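Local coordinates for peptidase S9 prolyl oligopeptidase catalytic domain-containing protein (Pyrococcus horikoshii, PDB 4HXF) that acts as an acylaminoacyl peptidase, probably a serine-type protease of the prolyl oligopeptidase family, that assembles into a self-compartmentalizing hexamer, at residues A[187-192]-A[214-219]; A[220-223]-A[229-232]; A[232-235]-A[241-244]; A[261-266]-A[387-392]. One frame throughout, in Å; residues are numbered along the deposited sequence.

Contact 1 of 4, residues A[187-192]-A[214-219]; sequences VPHRDV and FEKVSF
Asp191 OD2 is gripped by two cations: Lys216 NZ comes in at 2.8 Å on the syn side of the carboxylate, 22° out of its plane, and the guanidinium of Arg195 forms a second salt bridge. The other oxygen, Asp191 OD1, takes a bond from His189 NE2 at 3.0 Å and a weak one from Lys216 NZ at 2.9 Å. The donor NE2 has Asp191 OD1 close to its ring plane, but meets it from above the carboxylate plane, with a bent N-H...O angle of 130°. On its way to the carboxylate, Lys216 runs across one face of the imidazole. Its CD makes a CH-pi contact 3.9 Å from the centroid of the His189 ring, offset toward the rim. The lysine can do this because it is fully extended, with CG anti to the backbone N (chi1 -163°), which carries the ammonium past the ring to the aspartate. Glu215 OE2 lies at the ring edge instead, 3.2 Å from His189 CE1, while Glu215 OE1 pairs with Lys212. His189 ND1 has its own partner, Asp201, so both ring nitrogens are held and rotation about chi2 is probably fixed. A leucine at His189 would probably leave Asp191 OD1 and Asp201 each short of a donor and Lys216 without its flat support. Lys216 and Val217 both face Trp200, a G1 beta bulge on an outermost strand of a four-stranded propeller blade.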
# COMPACT_ATOMS: atom_id res chain seq x y z
N VAL A 187 7.51 -46.09 4.41
CA VAL A 187 7.16 -45.39 5.66
C VAL A 187 8.24 -45.82 6.68
O VAL A 187 8.52 -47.00 6.84
CB VAL A 187 5.79 -45.84 6.17
CG1 VAL A 187 5.47 -45.26 7.51
CG2 VAL A 187 4.68 -45.56 5.09
N PRO A 188 8.79 -44.87 7.42
CA PRO A 188 9.74 -45.31 8.45
C PRO A 188 9.10 -46.29 9.41
O PRO A 188 7.96 -46.10 9.89
CB PRO A 188 10.12 -43.98 9.12
CG PRO A 188 9.88 -42.90 8.14
CD PRO A 188 8.61 -43.41 7.42
N HIS A 189 9.82 -47.36 9.76
CA HIS A 189 9.30 -48.32 10.67
C HIS A 189 9.35 -47.79 12.09
O HIS A 189 10.35 -47.23 12.44
CB HIS A 189 10.14 -49.64 10.57
CG HIS A 189 9.66 -50.69 11.49
ND1 HIS A 189 8.69 -51.58 11.18
CD2 HIS A 189 10.06 -50.99 12.81
CE1 HIS A 189 8.48 -52.37 12.27
NE2 HIS A 189 9.30 -51.97 13.25
N ARG A 190 8.32 -48.08 12.86
CA ARG A 190 8.28 -47.55 14.23
C ARG A 190 8.57 -48.64 15.27
O ARG A 190 7.81 -49.62 15.36
CB ARG A 190 6.97 -46.86 14.56
CG ARG A 190 7.05 -46.13 15.92
CD ARG A 190 5.69 -45.44 16.27
NE ARG A 190 5.33 -44.35 15.34
CZ ARG A 190 5.77 -43.09 15.49
NH1 ARG A 190 6.53 -42.80 16.48
NH2 ARG A 190 5.49 -42.18 14.58
N ASP A 191 9.62 -48.47 16.07
CA ASP A 191 9.85 -49.28 17.30
C ASP A 191 9.61 -48.36 18.51
O ASP A 191 8.50 -47.88 18.63
CB ASP A 191 11.22 -49.88 17.31
CG ASP A 191 11.38 -50.98 16.13
OD1 ASP A 191 10.50 -51.74 15.95
OD2 ASP A 191 12.41 -50.99 15.59
N VAL A 192 10.60 -48.08 19.36
CA VAL A 192 10.33 -47.11 20.53
C VAL A 192 10.20 -45.68 19.90
O VAL A 192 9.31 -44.96 20.26
CB VAL A 192 11.45 -47.18 21.51
CG1 VAL A 192 11.31 -46.08 22.59
CG2 VAL A 192 11.41 -48.56 22.21
N PHE A 214 6.73 -55.22 2.40
CA PHE A 214 7.87 -55.47 3.24
C PHE A 214 7.69 -54.89 4.58
O PHE A 214 7.17 -53.77 4.77
CB PHE A 214 9.19 -54.85 2.67
CG PHE A 214 9.63 -55.45 1.39
CD1 PHE A 214 9.31 -54.84 0.19
CD2 PHE A 214 10.30 -56.70 1.35
CE1 PHE A 214 9.62 -55.41 -1.04
CE2 PHE A 214 10.65 -57.26 0.10
CZ PHE A 214 10.30 -56.61 -1.08
N GLU A 215 8.27 -55.56 5.59
CA GLU A 215 8.20 -55.09 6.93
C GLU A 215 9.58 -54.99 7.52
O GLU A 215 10.29 -56.03 7.53
CB GLU A 215 7.35 -56.09 7.71
CG GLU A 215 7.49 -55.91 9.16
CD GLU A 215 6.38 -55.14 9.76
OE1 GLU A 215 5.27 -55.77 9.86
OE2 GLU A 215 6.65 -54.02 10.22
N LYS A 216 9.95 -53.83 8.05
CA LYS A 216 11.22 -53.57 8.75
C LYS A 216 12.42 -53.99 7.90
O LYS A 216 13.26 -54.86 8.31
CB LYS A 216 11.22 -54.20 10.14
CG LYS A 216 12.29 -53.67 11.04
CD LYS A 216 12.04 -54.16 12.52
CE LYS A 216 13.01 -53.57 13.47
NZ LYS A 216 12.33 -53.69 14.85
N VAL A 217 12.48 -53.39 6.72
CA VAL A 217 13.59 -53.67 5.77
C VAL A 217 14.45 -52.40 5.70
O VAL A 217 13.97 -51.26 6.03
CB VAL A 217 13.10 -54.05 4.40
CG1 VAL A 217 12.54 -55.50 4.45
CG2 VAL A 217 12.11 -53.01 3.89
N SER A 218 15.72 -52.49 5.23
CA SER A 218 16.62 -51.32 5.29
C SER A 218 16.75 -50.79 3.87
O SER A 218 17.80 -50.23 3.52
CB SER A 218 18.00 -51.74 5.87
OG SER A 218 17.86 -52.05 7.25
N PHE A 219 15.69 -50.91 3.05
CA PHE A 219 15.62 -50.23 1.77
C PHE A 219 14.28 -49.58 1.58
O PHE A 219 13.34 -49.89 2.33
CB PHE A 219 15.95 -51.12 0.58
CG PHE A 219 15.37 -52.53 0.55
CD1 PHE A 219 16.20 -53.58 0.10
CD2 PHE A 219 14.04 -52.78 0.69
CE1 PHE A 219 15.64 -54.88 -0.06
CE2 PHE A 219 13.48 -54.09 0.58
CZ PHE A 219 14.29 -55.10 0.20

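Contact 2 of 4, residues A[220-223]-A[229-232]; sequences YAID and ILLY
Ile222 packs its CD1 against Leu230 CD2 at 3.6 Å and its CG2 against Tyr232 CB, also at 3.6 Å, forming the apolar heart of this beta hairpin from one propeller blade. It manages both because CG1 sits between the backbone N and the carbonyl carbon (chi1 59°), which sends the CG1-CD1 branch over Leu230 and brings CG2 beside Tyr232. Across the sheet from Tyr220, Tyr232 and Leu230 lies a second, smaller cluster, where Ala221 CB meets Ile229 CG2 at 3.8 Å and Leu231 CD2 a little farther off. Next outward come the tyrosines, side by side and pointing the same way, with Tyr220 OH 3.7 Å from Tyr232 CD2. Their rings are tilted 65° to one another. Tyr220 also meets the ring of Trp200 in the preceding blade.

Tyr220 and Tyr232 form an antiparallel hydrogen-bonded pair, and Ala221 with Leu231 a non-hydrogen-bonded one. Beyond it, the register slips by one at a classic beta bulge, in which Ile222 and Asp223 both face Leu230. Leu230 O therefore takes Ile222 N at 2.9 Å and, weakly, Asp223 N at 3.4 Å; Leu230 N returns a bond to Asp223 O. At the polar edge, Asp223 OD2 accepts the backbone N of Ile269 and forms a salt bridge with Arg270 NH2.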
# COMPACT_ATOMS: atom_id res chain seq x y z
N TYR A 220 14.22 -48.60 0.69
CA TYR A 220 12.95 -47.98 0.32
C TYR A 220 12.86 -47.94 -1.19
O TYR A 220 13.85 -48.14 -1.91
CB TYR A 220 12.80 -46.58 1.02
CG TYR A 220 13.88 -45.60 0.63
CD1 TYR A 220 15.10 -45.57 1.30
CD2 TYR A 220 13.65 -44.62 -0.33
CE1 TYR A 220 16.08 -44.63 1.05
CE2 TYR A 220 14.69 -43.69 -0.63
CZ TYR A 220 15.89 -43.76 0.02
OH TYR A 220 16.94 -42.85 -0.22
N ALA A 221 11.66 -47.68 -1.72
CA ALA A 221 11.46 -47.73 -3.19
C ALA A 221 11.87 -46.35 -3.79
O ALA A 221 11.53 -45.26 -3.27
CB ALA A 221 9.98 -48.07 -3.51
N ILE A 222 12.66 -46.38 -4.83
CA ILE A 222 13.14 -45.20 -5.50
C ILE A 222 12.64 -45.04 -6.94
O ILE A 222 12.64 -43.88 -7.43
CB ILE A 222 14.70 -45.09 -5.43
CG1 ILE A 222 15.44 -46.24 -6.03
CG2 ILE A 222 15.10 -44.75 -3.95
CD1 ILE A 222 16.90 -46.01 -6.39
N ASP A 223 12.27 -46.14 -7.62
CA ASP A 223 11.84 -46.06 -9.01
C ASP A 223 11.08 -47.29 -9.41
O ASP A 223 11.04 -48.25 -8.67
CB ASP A 223 13.10 -45.79 -9.89
CG ASP A 223 12.77 -45.08 -11.24
OD1 ASP A 223 11.61 -44.66 -11.44
OD2 ASP A 223 13.70 -45.01 -12.06
N ILE A 229 10.18 -52.90 -9.38
CA ILE A 229 10.44 -51.79 -8.47
C ILE A 229 11.93 -51.76 -8.15
O ILE A 229 12.53 -52.79 -7.84
CB ILE A 229 9.67 -51.92 -7.18
CG1 ILE A 229 8.16 -52.00 -7.44
CG2 ILE A 229 10.02 -50.78 -6.16
CD1 ILE A 229 7.27 -52.36 -6.24
N LEU A 230 12.53 -50.56 -8.18
CA LEU A 230 13.91 -50.38 -7.78
C LEU A 230 13.99 -49.90 -6.34
O LEU A 230 13.34 -48.93 -5.94
CB LEU A 230 14.52 -49.31 -8.72
CG LEU A 230 16.05 -49.14 -8.68
CD1 LEU A 230 16.90 -50.38 -9.11
CD2 LEU A 230 16.46 -47.85 -9.48
N LEU A 231 14.77 -50.63 -5.57
CA LEU A 231 14.91 -50.45 -4.14
C LEU A 231 16.34 -49.99 -3.83
O LEU A 231 17.30 -50.48 -4.47
CB LEU A 231 14.60 -51.79 -3.42
CG LEU A 231 13.17 -52.39 -3.59
CD1 LEU A 231 13.15 -53.86 -3.04
CD2 LEU A 231 12.13 -51.51 -2.87
N TYR A 232 16.42 -49.15 -2.83
CA TYR A 232 17.69 -48.52 -2.43
C TYR A 232 17.98 -48.73 -1.01
O TYR A 232 17.17 -48.31 -0.16
CB TYR A 232 17.60 -47.01 -2.72
CG TYR A 232 18.92 -46.29 -2.45
CD1 TYR A 232 19.95 -46.19 -3.43
CD2 TYR A 232 19.10 -45.64 -1.25
CE1 TYR A 232 21.14 -45.53 -3.14
CE2 TYR A 232 20.24 -44.95 -0.97
CZ TYR A 232 21.28 -44.90 -1.93
OH TYR A 232 22.44 -44.17 -1.64

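Contact 3 of 4, residues A[232-235]-A[241-244]; sequences YGKP and SEHD. With MG (magnesium ion), chain D.
Asp244 touches the ring of Tyr232 and a magnesium ion at once: its CB lies 3.4 Å from Tyr232 CZ, while its OD2 binds the metal at 2.1 Å. The two side chains cross at about a right angle, yet the carboxylate is turned only 24° from the plane of the ring. One metal-bound water links the ion to the phenol, donating to Tyr232 OH over 2.6 Å in the plane of the ring; the phenol in turn is hydrogen-bonded to Val264 O. Four waters, Asp244 and Glu263 make an octahedral shell, with one water opposite each carboxylate. Replacing Tyr232 by an alanine would probably open a gap beside Asp244 CB and leave that metal-bound water without its acceptor.

Both segments belong to the loop between the second and third strands of a beta-propeller blade, 229-232 and 245-249, with the chain turning a corner at Gly233. There Asp244 OD1 approaches Gly233 CA to 3.2 Å, and the backbone angles of the glycine (141°/-134°) would jam a side chain against the preceding carbonyl. The same OD1 forms a salt bridge with Lys237.

Lys234 curls back on itself, bent at chi2, chi3 and chi4, which brings its CD to 3.6 Å from His243 O. From there NZ makes a long salt bridge to Glu242 OE1, 3.7 Å away, and a water accepts from NZ while donating to His243 O. Glu242 OE2 is held separately by the backbone N of Tyr239.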
# COMPACT_ATOMS: atom_id res chain seq x y z
N TYR A 232 16.42 -49.15 -2.83
CA TYR A 232 17.69 -48.52 -2.43
C TYR A 232 17.98 -48.73 -1.01
O TYR A 232 17.17 -48.31 -0.16
CB TYR A 232 17.60 -47.01 -2.72
CG TYR A 232 18.92 -46.29 -2.45
CD1 TYR A 232 19.95 -46.19 -3.43
CD2 TYR A 232 19.10 -45.64 -1.25
CE1 TYR A 232 21.14 -45.53 -3.14
CE2 TYR A 232 20.24 -44.95 -0.97
CZ TYR A 232 21.28 -44.90 -1.93
OH TYR A 232 22.44 -44.17 -1.64
N GLY A 233 19.13 -49.42 -0.72
CA GLY A 233 19.53 -49.64 0.64
C GLY A 233 20.09 -51.03 0.74
O GLY A 233 20.92 -51.39 -0.05
N LYS A 234 19.66 -51.76 1.76
CA LYS A 234 19.99 -53.19 1.96
C LYS A 234 18.76 -53.90 2.49
O LYS A 234 17.89 -53.25 3.10
CB LYS A 234 21.12 -53.38 2.94
CG LYS A 234 22.44 -52.68 2.57
CD LYS A 234 23.17 -53.34 1.47
CE LYS A 234 23.59 -54.76 1.80
NZ LYS A 234 24.73 -54.77 2.72
N PRO A 235 18.70 -55.29 2.39
CA PRO A 235 17.54 -55.90 3.08
C PRO A 235 17.59 -55.63 4.57
O PRO A 235 16.54 -55.40 5.20
CB PRO A 235 17.71 -57.45 2.81
CG PRO A 235 18.25 -57.47 1.41
CD PRO A 235 19.22 -56.24 1.37
N SER A 241 25.55 -46.43 8.22
CA SER A 241 26.80 -46.15 7.43
C SER A 241 27.21 -47.22 6.43
O SER A 241 28.17 -46.98 5.66
CB SER A 241 27.96 -45.83 8.35
OG SER A 241 27.62 -44.69 9.25
N GLU A 242 26.62 -48.41 6.48
CA GLU A 242 26.86 -49.44 5.46
C GLU A 242 26.56 -48.89 4.08
O GLU A 242 25.67 -48.03 3.96
CB GLU A 242 26.04 -50.73 5.74
CG GLU A 242 26.51 -51.56 6.89
CD GLU A 242 25.42 -52.65 7.12
OE1 GLU A 242 25.02 -53.34 6.13
OE2 GLU A 242 25.22 -52.92 8.24
N HIS A 243 27.25 -49.41 3.05
CA HIS A 243 27.01 -48.96 1.72
C HIS A 243 25.62 -49.28 1.29
O HIS A 243 25.27 -50.48 1.24
CB HIS A 243 28.03 -49.57 0.78
CG HIS A 243 29.44 -48.95 0.83
ND1 HIS A 243 29.75 -47.72 1.42
CD2 HIS A 243 30.63 -49.46 0.35
CE1 HIS A 243 31.06 -47.47 1.22
NE2 HIS A 243 31.61 -48.53 0.56
N ASP A 244 24.88 -48.27 0.86
CA ASP A 244 23.61 -48.51 0.13
C ASP A 244 23.78 -49.07 -1.21
O ASP A 244 24.67 -48.66 -1.98
CB ASP A 244 22.80 -47.25 0.07
CG ASP A 244 22.31 -46.85 1.43
OD1 ASP A 244 21.54 -47.57 2.05
OD2 ASP A 244 22.85 -45.92 2.06
MG MG D . 24.36 -44.48 2.35
O HOH W 1 18.45 -46.84 2.18
O HOH W 2 23.59 -43.43 0.60
O HOH W 3 26.50 -52.83 1.90
O HOH W 4 23.60 -55.22 5.51
O HOH W 5 25.07 -45.44 4.04
O HOH W 6 25.77 -42.98 2.58
O HOH W 7 22.99 -43.46 3.68

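Contact 4 of 4, residues A[261-266]-A[387-392]; sequences DREVAQ and GPKGMY. With MG (magnesium ion), chain D; Y3A (N-[(benzyloxy)carbonyl]glycyl-N-[(2S,3R)-4-chloro-3-hydroxy-1-phenylbutan-2-yl]glycinamide), chain B.
Lys389 and Glu263 meet through charge alone: Lys389 NZ stands 3.4 Å from Glu263 OE1 and 3.3 Å from Glu263 OE2, a salt bridge shared almost evenly between the oxygens. The lysine is extended from CG to NZ, its CG anti to the backbone N (chi1 -159°), and so spans backbones that are far apart. Its hydrogen bonds go to Ser241 O and His243 ND1, which fix the ammonium beside the carboxylate.

The same carboxylate binds metal: Glu263 OE2, which also faces the ammonium, holds magnesium at 2.1 Å, and Asp244 supplies the second protein ligand. A metal-bound water donates to Glu263 OE1 over 2.6 Å, and Asn419 ND2 also bonds this oxygen, so metal, water, amide and ammonium together are likely to offset the buried charge.

Backbone hydrogen bonds help hold the inhibitor: Gly387 N gives to inhibitor O4 at 2.8 Å, and inhibitor N4 gives back to Gly387 O at 2.9 Å, nearly straight at 177°. Tyr467 N and Arg548 bond it too. A cis peptide leads from Gly387 into Pro388. This is the His-Gly-Gly-Pro loop of a prolyl oligopeptidase-type hydrolase domain, lining the substrate pocket where it meets the propeller.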
# COMPACT_ATOMS: atom_id res chain seq x y z
N ASP A 261 31.81 -53.58 -3.90
CA ASP A 261 31.85 -53.04 -2.52
C ASP A 261 32.03 -51.48 -2.55
O ASP A 261 33.04 -50.94 -2.05
CB ASP A 261 32.98 -53.68 -1.70
CG ASP A 261 32.98 -53.30 -0.22
OD1 ASP A 261 32.01 -52.76 0.27
OD2 ASP A 261 34.01 -53.63 0.38
N ARG A 262 31.07 -50.84 -3.16
CA ARG A 262 31.01 -49.37 -3.27
C ARG A 262 29.53 -48.96 -3.09
O ARG A 262 28.55 -49.73 -3.30
CB ARG A 262 31.55 -48.94 -4.61
CG ARG A 262 33.03 -49.19 -4.76
CD ARG A 262 33.89 -48.31 -3.87
NE ARG A 262 35.29 -48.48 -4.20
CZ ARG A 262 36.11 -49.38 -3.65
NH1 ARG A 262 35.62 -50.32 -2.83
NH2 ARG A 262 37.39 -49.41 -4.01
N GLU A 263 29.34 -47.73 -2.64
CA GLU A 263 27.98 -47.24 -2.38
C GLU A 263 27.37 -46.59 -3.65
O GLU A 263 28.03 -45.78 -4.35
CB GLU A 263 28.03 -46.24 -1.28
CG GLU A 263 26.62 -45.68 -0.97
CD GLU A 263 26.53 -45.01 0.39
OE1 GLU A 263 27.14 -43.97 0.62
OE2 GLU A 263 25.74 -45.56 1.17
N VAL A 264 26.10 -46.84 -3.91
CA VAL A 264 25.30 -46.18 -4.96
C VAL A 264 24.89 -44.79 -4.48
O VAL A 264 24.38 -44.55 -3.38
CB VAL A 264 24.05 -47.03 -5.39
CG1 VAL A 264 23.17 -46.25 -6.43
CG2 VAL A 264 24.45 -48.41 -5.95
N ALA A 265 25.16 -43.81 -5.38
CA ALA A 265 24.78 -42.44 -5.13
C ALA A 265 23.34 -42.19 -5.63
O ALA A 265 22.57 -41.61 -4.85
CB ALA A 265 25.77 -41.42 -5.78
N GLN A 266 23.00 -42.64 -6.85
CA GLN A 266 21.71 -42.38 -7.43
C GLN A 266 21.45 -43.50 -8.34
O GLN A 266 22.36 -44.08 -8.88
CB GLN A 266 21.77 -41.02 -8.18
CG GLN A 266 20.59 -40.57 -8.96
CD GLN A 266 20.76 -39.12 -9.54
OE1 GLN A 266 21.81 -38.45 -9.30
NE2 GLN A 266 19.72 -38.64 -10.29
N GLY A 387 30.73 -35.45 7.22
CA GLY A 387 30.26 -36.77 7.19
C GLY A 387 30.13 -37.35 8.58
O GLY A 387 29.22 -37.00 9.29
N PRO A 388 30.94 -38.35 8.94
CA PRO A 388 32.28 -38.64 8.41
C PRO A 388 32.25 -39.30 7.06
O PRO A 388 33.26 -39.25 6.40
CB PRO A 388 32.96 -39.57 9.44
CG PRO A 388 31.91 -39.93 10.42
CD PRO A 388 30.75 -38.95 10.30
N LYS A 389 31.15 -39.90 6.64
CA LYS A 389 31.12 -40.61 5.35
C LYS A 389 30.79 -39.61 4.18
O LYS A 389 30.03 -39.93 3.22
CB LYS A 389 30.08 -41.75 5.37
CG LYS A 389 30.35 -42.82 4.29
CD LYS A 389 29.29 -43.92 4.31
CE LYS A 389 29.54 -44.90 3.24
NZ LYS A 389 28.42 -45.91 3.05
N GLY A 390 31.49 -38.47 4.20
CA GLY A 390 31.66 -37.65 3.02
C GLY A 390 32.82 -38.09 2.13
O GLY A 390 33.46 -39.09 2.41
N MET A 391 33.09 -37.30 1.09
CA MET A 391 34.16 -37.70 0.19
C MET A 391 34.66 -36.47 -0.56
O MET A 391 33.83 -35.70 -1.11
CB MET A 391 33.64 -38.73 -0.79
CG MET A 391 34.78 -39.37 -1.64
SD MET A 391 34.21 -40.55 -2.85
CE MET A 391 33.46 -39.40 -4.02
N TYR A 392 35.97 -36.24 -0.54
CA TYR A 392 36.59 -35.26 -1.39
C TYR A 392 37.16 -35.97 -2.63
O TYR A 392 37.38 -37.18 -2.67
CB TYR A 392 37.81 -34.61 -0.71
CG TYR A 392 37.48 -33.44 0.24
CD1 TYR A 392 38.28 -33.21 1.35
CD2 TYR A 392 36.49 -32.53 -0.05
CE1 TYR A 392 38.02 -32.17 2.22
CE2 TYR A 392 36.24 -31.45 0.82
CZ TYR A 392 37.06 -31.28 1.94
OH TYR A 392 36.77 -30.22 2.76
MG MG D . 24.36 -44.48 2.35
N3 Y3A B . 24.83 -36.97 6.88
CA3 Y3A B . 25.69 -37.00 8.08
C3 Y3A B . 25.68 -35.56 8.61
O3 Y3A B . 24.86 -34.69 8.38
C4 Y3A B . 27.84 -32.94 8.71
O4 Y3A B . 29.02 -33.59 8.38
CA4 Y3A B . 27.13 -33.76 9.77
N4 Y3A B . 27.04 -35.14 9.22
CB4 Y3A B . 27.94 -34.03 11.07
CG4 Y3A B . 27.20 -34.86 12.07
CD1 Y3A B . 26.01 -34.48 12.72
CD2 Y3A B . 27.74 -36.07 12.47
CE1 Y3A B . 25.37 -35.26 13.66
CE2 Y3A B . 27.11 -36.88 13.41
CZ4 Y3A B . 25.93 -36.49 13.97
C15 Y3A B . 26.92 -32.29 7.61
O HOH W 6 25.77 -42.98 2.58
O HOH W 5 25.07 -45.44 4.04
O HOH W 7 22.99 -43.46 3.68
O HOH W 2 23.59 -43.43 0.60

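In the fold
Along the chain, contacts 1 to 4 step from the propeller surface to its interface with the hydrolase domain. Contact 1 ties the chain just past strand 182-188 to the end of strand 209-217 in one blade; contact 2 is the first hairpin of the next blade, and contact 3 lies in the loop from its second strand to its third. Contacts 1 and 2, like 1 and 3, have centres about 14 Å apart, Phe219 packing on Tyr232. Contacts 2 and 3, about 12 Å apart, share Tyr232. Contact 4, about 11 Å from contact 3, completes the magnesium shell and joins 261-266 to the inhibitor-binding loop 121 residues further along. The metal sits where blades face the catalytic domain.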